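Local coordinates for protein Ddb_g0293866 (Dictyostelium discoideum, PDB 5LW6) that probably binds ADP-ribose and poly-ADP-ribose through the macrodomain described here, and may take part in sensing DNA damage, at residues A[53-61]-A[244-253]; A[94-105]-A[124-133]. All coordinates share one frame; numbering follows the deposited sequence.

Contact 1 (A[53-61]-A[244-253]); sequences ERSLAFPFI and TYHSLFNALD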
loop_
_atom_site.group_PDB
_atom_site.type_symbol
_atom_site.label_atom_id
_atom_site.label_comp_id
_atom_site.label_asym_id
_atom_site.label_seq_id
_atom_site.Cartn_x
_atom_site.Cartn_y
_atom_site.Cartn_z
ATOM N N GLU A 53 4.478 -6.677 14.566
ATOM C CA GLU A 53 4.328 -5.207 14.604
ATOM C C GLU A 53 3.666 -4.688 13.287
ATOM O O GLU A 53 3.999 -5.177 12.190
ATOM C CB GLU A 53 5.632 -4.483 14.838
ATOM C CG GLU A 53 6.416 -4.182 13.638
ATOM C CD GLU A 53 7.580 -3.176 13.788
ATOM O OE1 GLU A 53 7.855 -2.620 14.891
ATOM O OE2 GLU A 53 8.197 -2.934 12.739
ATOM N N ARG A 54 2.721 -3.757 13.444
ATOM C CA ARG A 54 1.957 -3.215 12.311
ATOM C C ARG A 54 2.750 -2.086 11.653
ATOM O O ARG A 54 2.335 -0.910 11.662
ATOM C CB ARG A 54 0.602 -2.817 12.753
ATOM C CG ARG A 54 -0.314 -3.991 13.000
ATOM C CD ARG A 54 -1.665 -3.584 13.611
ATOM N NE ARG A 54 -1.458 -3.071 14.919
ATOM C CZ ARG A 54 -2.422 -2.691 15.730
ATOM N NH1 ARG A 54 -3.683 -2.740 15.310
ATOM N NH2 ARG A 54 -2.122 -2.302 16.968
ATOM N N SER A 55 3.888 -2.422 11.018
ATOM C CA SER A 55 4.745 -1.402 10.398
ATOM C C SER A 55 4.536 -1.620 8.878
ATOM O O SER A 55 4.889 -2.678 8.378
ATOM C CB SER A 55 6.216 -1.527 10.733
ATOM O OG SER A 55 6.703 -2.840 10.716
ATOM N N LEU A 56 3.953 -0.660 8.202
ATOM C CA LEU A 56 3.561 -0.754 6.782
ATOM C C LEU A 56 4.179 0.338 5.963
ATOM O O LEU A 56 3.974 1.494 6.263
ATOM C CB LEU A 56 2.057 -0.632 6.615
ATOM C CG LEU A 56 1.533 -0.616 5.183
ATOM C CD1 LEU A 56 1.741 -1.917 4.443
ATOM C CD2 LEU A 56 0.072 -0.207 5.288
ATOM N N ALA A 57 4.867 -0.058 4.876
ATOM C CA ALA A 57 5.349 0.829 3.864
ATOM C C ALA A 57 4.425 0.719 2.691
ATOM O O ALA A 57 4.130 -0.391 2.244
ATOM C CB ALA A 57 6.749 0.437 3.435
ATOM N N PHE A 58 3.889 1.853 2.225
ATOM C CA PHE A 58 2.847 1.760 1.192
ATOM C C PHE A 58 2.953 2.928 0.266
ATOM O O PHE A 58 3.466 3.934 0.657
ATOM C CB PHE A 58 1.436 1.663 1.785
ATOM C CG PHE A 58 1.002 2.848 2.600
ATOM C CD1 PHE A 58 1.405 2.988 3.910
ATOM C CD2 PHE A 58 0.171 3.794 2.050
ATOM C CE1 PHE A 58 1.005 4.086 4.663
ATOM C CE2 PHE A 58 -0.281 4.900 2.802
ATOM C CZ PHE A 58 0.138 5.026 4.141
ATOM N N PRO A 59 2.544 2.744 -1.001
ATOM C CA PRO A 59 2.564 3.842 -1.919
ATOM C C PRO A 59 1.391 4.834 -1.721
ATOM O O PRO A 59 0.439 4.542 -1.008
ATOM C CB PRO A 59 2.499 3.111 -3.277
ATOM C CG PRO A 59 1.571 2.013 -3.006
ATOM C CD PRO A 59 1.963 1.527 -1.604
ATOM N N PHE A 60 1.545 6.031 -2.306
ATOM C CA PHE A 60 0.488 7.037 -2.405
ATOM C C PHE A 60 -0.431 6.557 -3.524
ATOM O O PHE A 60 -0.211 6.807 -4.724
ATOM C CB PHE A 60 1.155 8.372 -2.665
ATOM C CG PHE A 60 0.265 9.576 -2.651
ATOM C CD1 PHE A 60 -0.990 9.557 -2.079
ATOM C CD2 PHE A 60 0.773 10.831 -3.131
ATOM C CE1 PHE A 60 -1.766 10.694 -1.994
ATOM C CE2 PHE A 60 -0.046 11.981 -3.069
ATOM C CZ PHE A 60 -1.310 11.907 -2.524
ATOM N N ILE A 61 -1.415 5.766 -3.110
ATOM C CA ILE A 61 -2.105 4.863 -4.032
ATOM C C ILE A 61 -2.662 5.606 -5.235
ATOM O O ILE A 61 -3.326 6.632 -5.066
ATOM C CB ILE A 61 -3.186 4.048 -3.287
ATOM C CG1 ILE A 61 -2.573 3.381 -2.016
ATOM C CG2 ILE A 61 -3.939 3.168 -4.266
ATOM C CD1 ILE A 61 -3.612 2.574 -1.259
ATOM N N THR A 244 -9.871 0.894 -1.354
ATOM C CA THR A 244 -8.480 0.379 -1.440
ATOM C C THR A 244 -7.742 0.651 -0.113
ATOM O O THR A 244 -7.125 -0.243 0.448
ATOM C CB THR A 244 -7.728 0.885 -2.651
ATOM O OG1 THR A 244 -8.513 0.796 -3.864
ATOM C CG2 THR A 244 -6.494 0.124 -2.831
ATOM N N TYR A 245 -7.852 1.855 0.392
ATOM C CA TYR A 245 -7.203 2.162 1.657
ATOM C C TYR A 245 -7.793 1.348 2.794
ATOM O O TYR A 245 -7.103 0.778 3.616
ATOM C CB TYR A 245 -7.266 3.660 2.000
ATOM C CG TYR A 245 -6.202 4.469 1.304
ATOM C CD1 TYR A 245 -4.905 4.529 1.814
ATOM C CD2 TYR A 245 -6.439 5.141 0.151
ATOM C CE1 TYR A 245 -3.926 5.255 1.165
ATOM C CE2 TYR A 245 -5.456 5.879 -0.497
ATOM C CZ TYR A 245 -4.180 5.914 -0.001
ATOM O OH TYR A 245 -3.156 6.641 -0.678
ATOM N N HIS A 246 -9.113 1.263 2.841
ATOM C CA HIS A 246 -9.762 0.417 3.866
ATOM C C HIS A 246 -9.284 -1.016 3.823
ATOM O O HIS A 246 -8.971 -1.582 4.821
ATOM C CB HIS A 246 -11.279 0.504 3.747
ATOM C CG HIS A 246 -11.844 1.798 4.236
ATOM N ND1 HIS A 246 -12.981 2.378 3.694
ATOM C CD2 HIS A 246 -11.458 2.608 5.247
ATOM C CE1 HIS A 246 -13.227 3.521 4.325
ATOM N NE2 HIS A 246 -12.342 3.662 5.301
ATOM N N SER A 247 -9.241 -1.603 2.635
ATOM C CA SER A 247 -8.723 -2.940 2.448
ATOM C C SER A 247 -7.292 -3.084 2.919
ATOM O O SER A 247 -6.905 -4.099 3.557
ATOM C CB SER A 247 -8.785 -3.280 0.966
ATOM O OG SER A 247 -10.133 -3.413 0.657
ATOM N N LEU A 248 -6.461 -2.125 2.562
ATOM C CA LEU A 248 -5.072 -2.154 2.979
ATOM C C LEU A 248 -4.955 -2.164 4.493
ATOM O O LEU A 248 -4.192 -2.919 5.078
ATOM C CB LEU A 248 -4.371 -0.967 2.332
ATOM C CG LEU A 248 -2.920 -0.762 2.727
ATOM C CD1 LEU A 248 -2.078 -1.980 2.352
ATOM C CD2 LEU A 248 -2.404 0.499 2.051
ATOM N N PHE A 249 -5.672 -1.261 5.157
ATOM C CA PHE A 249 -5.566 -1.158 6.586
ATOM C C PHE A 249 -6.274 -2.300 7.264
ATOM O O PHE A 249 -5.841 -2.756 8.317
ATOM C CB PHE A 249 -6.103 0.201 7.077
ATOM C CG PHE A 249 -5.274 1.371 6.630
ATOM C CD1 PHE A 249 -3.862 1.283 6.530
ATOM C CD2 PHE A 249 -5.851 2.514 6.275
ATOM C CE1 PHE A 249 -3.095 2.364 6.071
ATOM C CE2 PHE A 249 -5.090 3.612 5.834
ATOM C CZ PHE A 249 -3.734 3.534 5.744
ATOM N N ASN A 250 -7.271 -2.882 6.620
ATOM C CA ASN A 250 -7.838 -4.110 7.143
ATOM C C ASN A 250 -6.790 -5.244 7.133
ATOM O O ASN A 250 -6.698 -6.000 8.096
ATOM C CB ASN A 250 -9.036 -4.569 6.319
ATOM C CG ASN A 250 -10.235 -3.715 6.540
ATOM O OD1 ASN A 250 -10.280 -2.910 7.452
ATOM N ND2 ASN A 250 -11.259 -3.910 5.708
ATOM N N ALA A 251 -5.997 -5.341 6.089
ATOM C CA ALA A 251 -4.933 -6.314 6.027
ATOM C C ALA A 251 -3.924 -6.065 7.133
ATOM O O ALA A 251 -3.404 -6.990 7.759
ATOM C CB ALA A 251 -4.269 -6.302 4.701
ATOM N N LEU A 252 -3.599 -4.813 7.372
ATOM C CA LEU A 252 -2.653 -4.496 8.413
ATOM C C LEU A 252 -3.150 -4.981 9.748
ATOM O O LEU A 252 -2.369 -5.525 10.550
ATOM C CB LEU A 252 -2.385 -2.984 8.392
ATOM C CG LEU A 252 -1.333 -2.490 9.334
ATOM C CD1 LEU A 252 -0.002 -3.183 9.141
ATOM C CD2 LEU A 252 -1.234 -0.940 9.201
ATOM N N ASP A 253 -4.450 -4.808 10.032
ATOM C CA ASP A 253 -5.011 -5.214 11.338
ATOM C C ASP A 253 -5.196 -6.741 11.482
ATOM O O ASP A 253 -5.282 -7.272 12.575
ATOM C CB ASP A 253 -6.309 -4.480 11.619
ATOM C CG ASP A 253 -6.083 -3.087 12.265
ATOM O OD1 ASP A 253 -4.876 -2.718 12.554
ATOM O OD2 ASP A 253 -7.122 -2.389 12.474
HETATM O O HOH W 1 -4.009 7.945 -2.788
#
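R54 NH1 reaches D253 OD1 at 3.0 Å, a salt bridge at one end of the contact. The guanidinium and carboxylate planes are 47° apart, and the donor comes from above the carboxylate rather than in its plane. Both charges have further partners: R54 NH2 also pairs with D93 and E91, and Y84 and H88 bond D253. At the other end the backbone N of I61 donates to Y245 OH at 3.1 Å. A water joins the same hydroxyl, 2.6 Å from Y245 OH, to the carbonyl of I61.

Ring contacts come next. I61 lays its CD1 over the centre of one face of Y245, 3.6 Å from the ring centroid, a CH-pi contact. F249 turns its edge to the face of F58 in a T-shaped pair, planes at 87°. With chi1 at 62° the F58 ring is carried to the Y245 and F249 side, where F58 CE2 is 4.0 Å from Y245 CE1. F58 CB meets L248 CD2 at 4.0 Å.

Leucines fill the middle. L56 and L248 meet tip to tip, L56 CD2 being 4.0 Å from L248 CG. Toward the salt-bridge end, L252 CD1 lies 3.7 Å from R54 CB and also touches L56 CB.

Strand 55-59 is central in the sheet, and the 244-253 part of helix 237-253 packs on it, running roughly against the strand direction. This is the helix-on-sheet core of the three-layer alpha/beta/alpha macrodomain fold.

Contact 2 (A[94-105]-A[124-133]); sequences IKLKMMVEKSIY and RFEIIKIENS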
loop_
_atom_site.group_PDB
_atom_site.type_symbol
_atom_site.label_atom_id
_atom_site.label_comp_id
_atom_site.label_asym_id
_atom_site.label_seq_id
_atom_site.Cartn_x
_atom_site.Cartn_y
_atom_site.Cartn_z
ATOM N N ILE A 94 2.090 0.550 15.622
ATOM C CA ILE A 94 1.730 0.948 14.303
ATOM C C ILE A 94 2.706 1.980 13.817
ATOM O O ILE A 94 3.059 2.962 14.489
ATOM C CB ILE A 94 0.311 1.554 14.322
ATOM C CG1 ILE A 94 -0.725 0.490 14.604
ATOM C CG2 ILE A 94 0.048 2.178 12.985
ATOM C CD1 ILE A 94 -2.098 1.007 14.962
ATOM N N LYS A 95 3.229 1.748 12.624
ATOM C CA LYS A 95 4.098 2.675 11.946
ATOM C C LYS A 95 3.685 2.668 10.489
ATOM O O LYS A 95 3.664 1.594 9.850
ATOM C CB LYS A 95 5.557 2.244 12.123
ATOM C CG LYS A 95 6.509 3.267 11.710
ATOM C CD LYS A 95 7.900 3.010 12.354
ATOM C CE LYS A 95 8.273 1.529 12.568
ATOM N NZ LYS A 95 9.399 1.033 11.687
ATOM N N LEU A 96 3.362 3.846 9.975
ATOM C CA LEU A 96 2.904 3.983 8.575
ATOM C C LEU A 96 3.898 4.846 7.832
ATOM O O LEU A 96 4.259 5.966 8.317
ATOM C CB LEU A 96 1.502 4.604 8.501
ATOM C CG LEU A 96 0.336 3.860 9.140
ATOM C CD1 LEU A 96 -0.974 4.595 8.929
ATOM C CD2 LEU A 96 0.259 2.446 8.661
ATOM N N LYS A 97 4.426 4.340 6.733
ATOM C CA LYS A 97 5.365 5.070 5.907
ATOM C C LYS A 97 4.849 5.093 4.532
ATOM O O LYS A 97 4.803 4.059 3.850
ATOM C CB LYS A 97 6.771 4.459 5.941
ATOM C CG LYS A 97 7.303 4.428 7.379
ATOM C CD LYS A 97 8.808 4.213 7.445
ATOM C CE LYS A 97 9.299 4.228 8.902
ATOM N NZ LYS A 97 10.738 3.859 8.898
HETATM N N MSE A 98 4.484 6.276 4.078
HETATM C CA MSE A 98 3.897 6.380 2.757
HETATM C C MSE A 98 4.965 6.867 1.823
HETATM O O MSE A 98 5.569 7.911 1.984
HETATM C CB MSE A 98 2.705 7.275 2.690
HETATM C CG MSE A 98 2.044 7.282 1.334
HETATM SE SE MSE A 98 0.391 8.371 1.318
HETATM C CE MSE A 98 1.285 9.963 1.189
HETATM N N MSE A 99 5.172 6.139 0.752
HETATM C CA MSE A 99 6.236 6.416 -0.182
HETATM C C MSE A 99 5.669 7.244 -1.313
HETATM O O MSE A 99 4.774 6.824 -2.000
HETATM C CB MSE A 99 6.766 5.074 -0.755
HETATM C CG MSE A 99 7.287 4.211 0.413
HETATM SE SE MSE A 99 7.936 2.456 -0.150
HETATM C CE MSE A 99 6.146 1.571 -0.475
ATOM N N VAL A 100 6.219 8.408 -1.549
ATOM C CA VAL A 100 5.763 9.343 -2.555
ATOM C C VAL A 100 6.878 9.607 -3.591
ATOM O O VAL A 100 8.020 9.936 -3.235
ATOM C CB VAL A 100 5.278 10.686 -1.899
ATOM C CG1 VAL A 100 4.918 11.708 -2.946
ATOM C CG2 VAL A 100 4.172 10.460 -0.872
ATOM N N GLU A 101 6.562 9.473 -4.879
ATOM C CA GLU A 101 7.577 9.697 -5.891
ATOM C C GLU A 101 7.948 11.184 -5.937
ATOM O O GLU A 101 7.133 12.081 -5.648
ATOM C CB GLU A 101 7.131 9.129 -7.227
ATOM C CG GLU A 101 7.055 7.593 -7.206
ATOM C CD GLU A 101 6.522 6.987 -8.506
ATOM O OE1 GLU A 101 6.520 7.707 -9.539
ATOM O OE2 GLU A 101 6.031 5.819 -8.470
ATOM N N LYS A 102 9.219 11.433 -6.199
ATOM C CA LYS A 102 9.777 12.820 -6.154
ATOM C C LYS A 102 8.931 13.772 -6.948
ATOM O O LYS A 102 8.772 14.959 -6.592
ATOM C CB LYS A 102 11.161 12.800 -6.792
ATOM C CG LYS A 102 11.920 14.115 -6.681
ATOM C CD LYS A 102 13.335 14.028 -7.304
ATOM C CE LYS A 102 13.294 13.737 -8.807
ATOM N NZ LYS A 102 14.639 13.469 -9.411
ATOM N N SER A 103 8.493 13.313 -8.081
ATOM C CA SER A 103 7.721 14.195 -8.961
ATOM C C SER A 103 6.441 14.706 -8.335
ATOM O O SER A 103 5.952 15.776 -8.682
ATOM C CB SER A 103 7.481 13.542 -10.295
ATOM O OG SER A 103 6.522 12.523 -10.338
ATOM N N ILE A 104 5.847 13.920 -7.433
ATOM C CA ILE A 104 4.563 14.254 -6.798
ATOM C C ILE A 104 4.798 14.977 -5.453
ATOM O O ILE A 104 3.952 15.742 -5.022
ATOM C CB ILE A 104 3.765 12.974 -6.531
ATOM C CG1 ILE A 104 3.621 12.088 -7.784
ATOM C CG2 ILE A 104 2.430 13.224 -5.783
ATOM C CD1 ILE A 104 2.579 12.486 -8.751
ATOM N N TYR A 105 5.930 14.690 -4.799
ATOM C CA TYR A 105 6.301 15.274 -3.509
ATOM C C TYR A 105 6.525 16.763 -3.628
ATOM O O TYR A 105 7.192 17.193 -4.552
ATOM C CB TYR A 105 7.553 14.590 -3.000
ATOM C CG TYR A 105 7.881 14.937 -1.552
ATOM C CD1 TYR A 105 8.480 16.183 -1.214
ATOM C CD2 TYR A 105 7.586 14.033 -0.531
ATOM C CE1 TYR A 105 8.803 16.489 0.105
ATOM C CE2 TYR A 105 7.947 14.320 0.777
ATOM C CZ TYR A 105 8.531 15.564 1.082
ATOM O OH TYR A 105 8.828 15.831 2.387
ATOM N N ARG A 124 3.293 8.543 14.269
ATOM C CA ARG A 124 3.378 7.220 13.658
ATOM C C ARG A 124 3.268 7.234 12.153
ATOM O O ARG A 124 3.451 6.193 11.567
ATOM C CB ARG A 124 2.319 6.301 14.185
ATOM C CG ARG A 124 2.437 5.962 15.678
ATOM C CD ARG A 124 1.186 5.317 16.221
ATOM N NE ARG A 124 -0.006 6.146 16.152
ATOM C CZ ARG A 124 -1.242 5.686 16.391
ATOM N NH1 ARG A 124 -1.441 4.438 16.706
ATOM N NH2 ARG A 124 -2.292 6.490 16.314
ATOM N N PHE A 125 3.003 8.400 11.558
ATOM C CA PHE A 125 2.893 8.498 10.100
ATOM C C PHE A 125 3.981 9.334 9.515
ATOM O O PHE A 125 4.247 10.457 10.012
ATOM C CB PHE A 125 1.573 9.123 9.739
ATOM C CG PHE A 125 1.415 9.370 8.288
ATOM C CD1 PHE A 125 1.548 8.343 7.371
ATOM C CD2 PHE A 125 1.164 10.652 7.831
ATOM C CE1 PHE A 125 1.407 8.621 6.013
ATOM C CE2 PHE A 125 0.993 10.927 6.505
ATOM C CZ PHE A 125 1.145 9.897 5.591
ATOM N N GLU A 126 4.701 8.783 8.537
ATOM C CA GLU A 126 5.731 9.556 7.819
ATOM C C GLU A 126 5.563 9.424 6.332
ATOM O O GLU A 126 5.068 8.387 5.838
ATOM C CB GLU A 126 7.124 8.997 8.105
ATOM C CG GLU A 126 7.478 9.047 9.560
ATOM C CD GLU A 126 8.882 8.512 9.871
ATOM O OE1 GLU A 126 9.534 7.876 8.969
ATOM O OE2 GLU A 126 9.313 8.744 11.055
ATOM N N ILE A 127 5.964 10.473 5.627
ATOM C CA ILE A 127 6.031 10.434 4.143
ATOM C C ILE A 127 7.450 10.375 3.759
ATOM O O ILE A 127 8.254 11.191 4.228
ATOM C CB ILE A 127 5.339 11.675 3.536
ATOM C CG1 ILE A 127 3.831 11.580 3.753
ATOM C CG2 ILE A 127 5.672 11.813 2.076
ATOM C CD1 ILE A 127 3.004 12.735 3.261
ATOM N N ILE A 128 7.808 9.456 2.888
ATOM C CA ILE A 128 9.182 9.206 2.465
ATOM C C ILE A 128 9.219 9.445 0.968
ATOM O O ILE A 128 8.411 8.848 0.235
ATOM C CB ILE A 128 9.548 7.719 2.640
ATOM C CG1 ILE A 128 9.323 7.307 4.089
ATOM C CG2 ILE A 128 10.960 7.378 2.146
ATOM C CD1 ILE A 128 10.036 8.169 5.087
ATOM N N LYS A 129 10.119 10.315 0.527
ATOM C CA LYS A 129 10.283 10.635 -0.892
ATOM C C LYS A 129 11.147 9.578 -1.536
ATOM O O LYS A 129 12.193 9.249 -0.965
ATOM C CB LYS A 129 10.961 12.013 -1.003
ATOM C CG LYS A 129 11.127 12.505 -2.443
ATOM C CD LYS A 129 11.663 13.932 -2.539
ATOM C CE LYS A 129 13.098 14.060 -2.084
ATOM N NZ LYS A 129 13.482 15.501 -2.154
ATOM N N ILE A 130 10.705 8.979 -2.637
ATOM C CA ILE A 130 11.507 8.041 -3.387
ATOM C C ILE A 130 11.661 8.570 -4.809
ATOM O O ILE A 130 10.797 9.313 -5.296
ATOM C CB ILE A 130 10.898 6.602 -3.327
ATOM C CG1 ILE A 130 9.480 6.548 -3.943
ATOM C CG2 ILE A 130 10.896 6.128 -1.862
ATOM C CD1 ILE A 130 9.008 5.174 -4.363
ATOM N N GLU A 131 12.741 8.205 -5.497
ATOM C CA GLU A 131 12.975 8.769 -6.801
ATOM C C GLU A 131 11.935 8.337 -7.825
ATOM O O GLU A 131 11.432 9.169 -8.571
ATOM C CB GLU A 131 14.390 8.404 -7.256
ATOM C CG GLU A 131 14.694 8.783 -8.686
ATOM C CD GLU A 131 14.939 10.273 -8.855
ATOM O OE1 GLU A 131 15.265 10.946 -7.835
ATOM O OE2 GLU A 131 14.834 10.742 -10.019
ATOM N N ASN A 132 11.631 7.046 -7.856
ATOM C CA ASN A 132 10.633 6.453 -8.802
ATOM C C ASN A 132 10.177 5.135 -8.288
ATOM O O ASN A 132 10.696 4.675 -7.272
ATOM C CB ASN A 132 11.172 6.267 -10.205
ATOM C CG ASN A 132 12.382 5.379 -10.268
ATOM O OD1 ASN A 132 12.307 4.181 -10.042
ATOM N ND2 ASN A 132 13.540 5.996 -10.505
ATOM N N SER A 133 9.183 4.524 -8.927
ATOM C CA SER A 133 8.581 3.319 -8.347
ATOM C C SER A 133 9.533 2.120 -8.238
ATOM O O SER A 133 9.238 1.155 -7.526
ATOM C CB SER A 133 7.330 2.895 -9.180
ATOM O OG SER A 133 7.737 2.373 -10.430
HETATM O O HOH W 2 7.962 5.806 -11.158
HETATM O O HOH W 3 9.618 10.956 -9.512
#
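R124 has the largest surface buried here. Its side chain crosses that of I94 at a slant, and R124 CG sits 3.3 Å from I94 O. The I94 methyl CD1 lies 3.9 Å from R124 NH1. A bend at chi3 (-62°) turns the guanidinium toward its other partners: a salt bridge to D122 and hydrogen bonds to the carbonyls of L85, H88 and E91. R124 O accepts from L96 N, the first of seven backbone bonds that run to K102 N and join the two parallel strands.

K102 pairs with E131 beyond the strand ends. The two side chains lie side by side. K102 NZ donates to E131 OE2 at 2.8 Å on the syn side, and only weakly to OE1.

K129 works through its carbons. K129 CB lies over one face of the Y105 ring, 4.0 Å from CD2. I127 CG2 is at the edge of that ring, 3.6 Å from CE2, and touches V100 CG2 as well. On the same face of the sheet M98, a selenomethionine in this crystal, rests its CB at the edge of F125.

E101 OE2 lies 3.3 Å from S133 CB, and a water links E101 OE1, weakly, to S133 N. With a leucine in place of E101, the water on S133 N would probably lose its weak carboxylate partner, and S133 its contact with OE2.

Helix 107-116 completes the beta-alpha-beta unit and covers M98, V100 and I127. The chemistry suits a sheet edge: regular backbone bonds, apolar side chains under helix 107-116, and exposed charged chains, K102, K129 and E131, gathered toward the end of the strands.

Contact 1 lies in the core, with nearly all its touching residues buried. Contact 2 is partly buried and forms the outer side of the same sheet, since 125-130 is an outermost strand of this chain. The two meet where strand 55-59 pairs with strand 95-101: F58 O probably accepts a hydrogen bond from M99 N, and F58 packs on M98. At the other end, R54 packs against I94. Contact 1 joins a helix to the sheet mainly by side chains. Contact 2 joins two neighbouring strands mainly by backbone bonds. Their salt bridges differ too: R54 and D253 are buried, and each has further partners of its own, while K102 and E131 form an exposed pair.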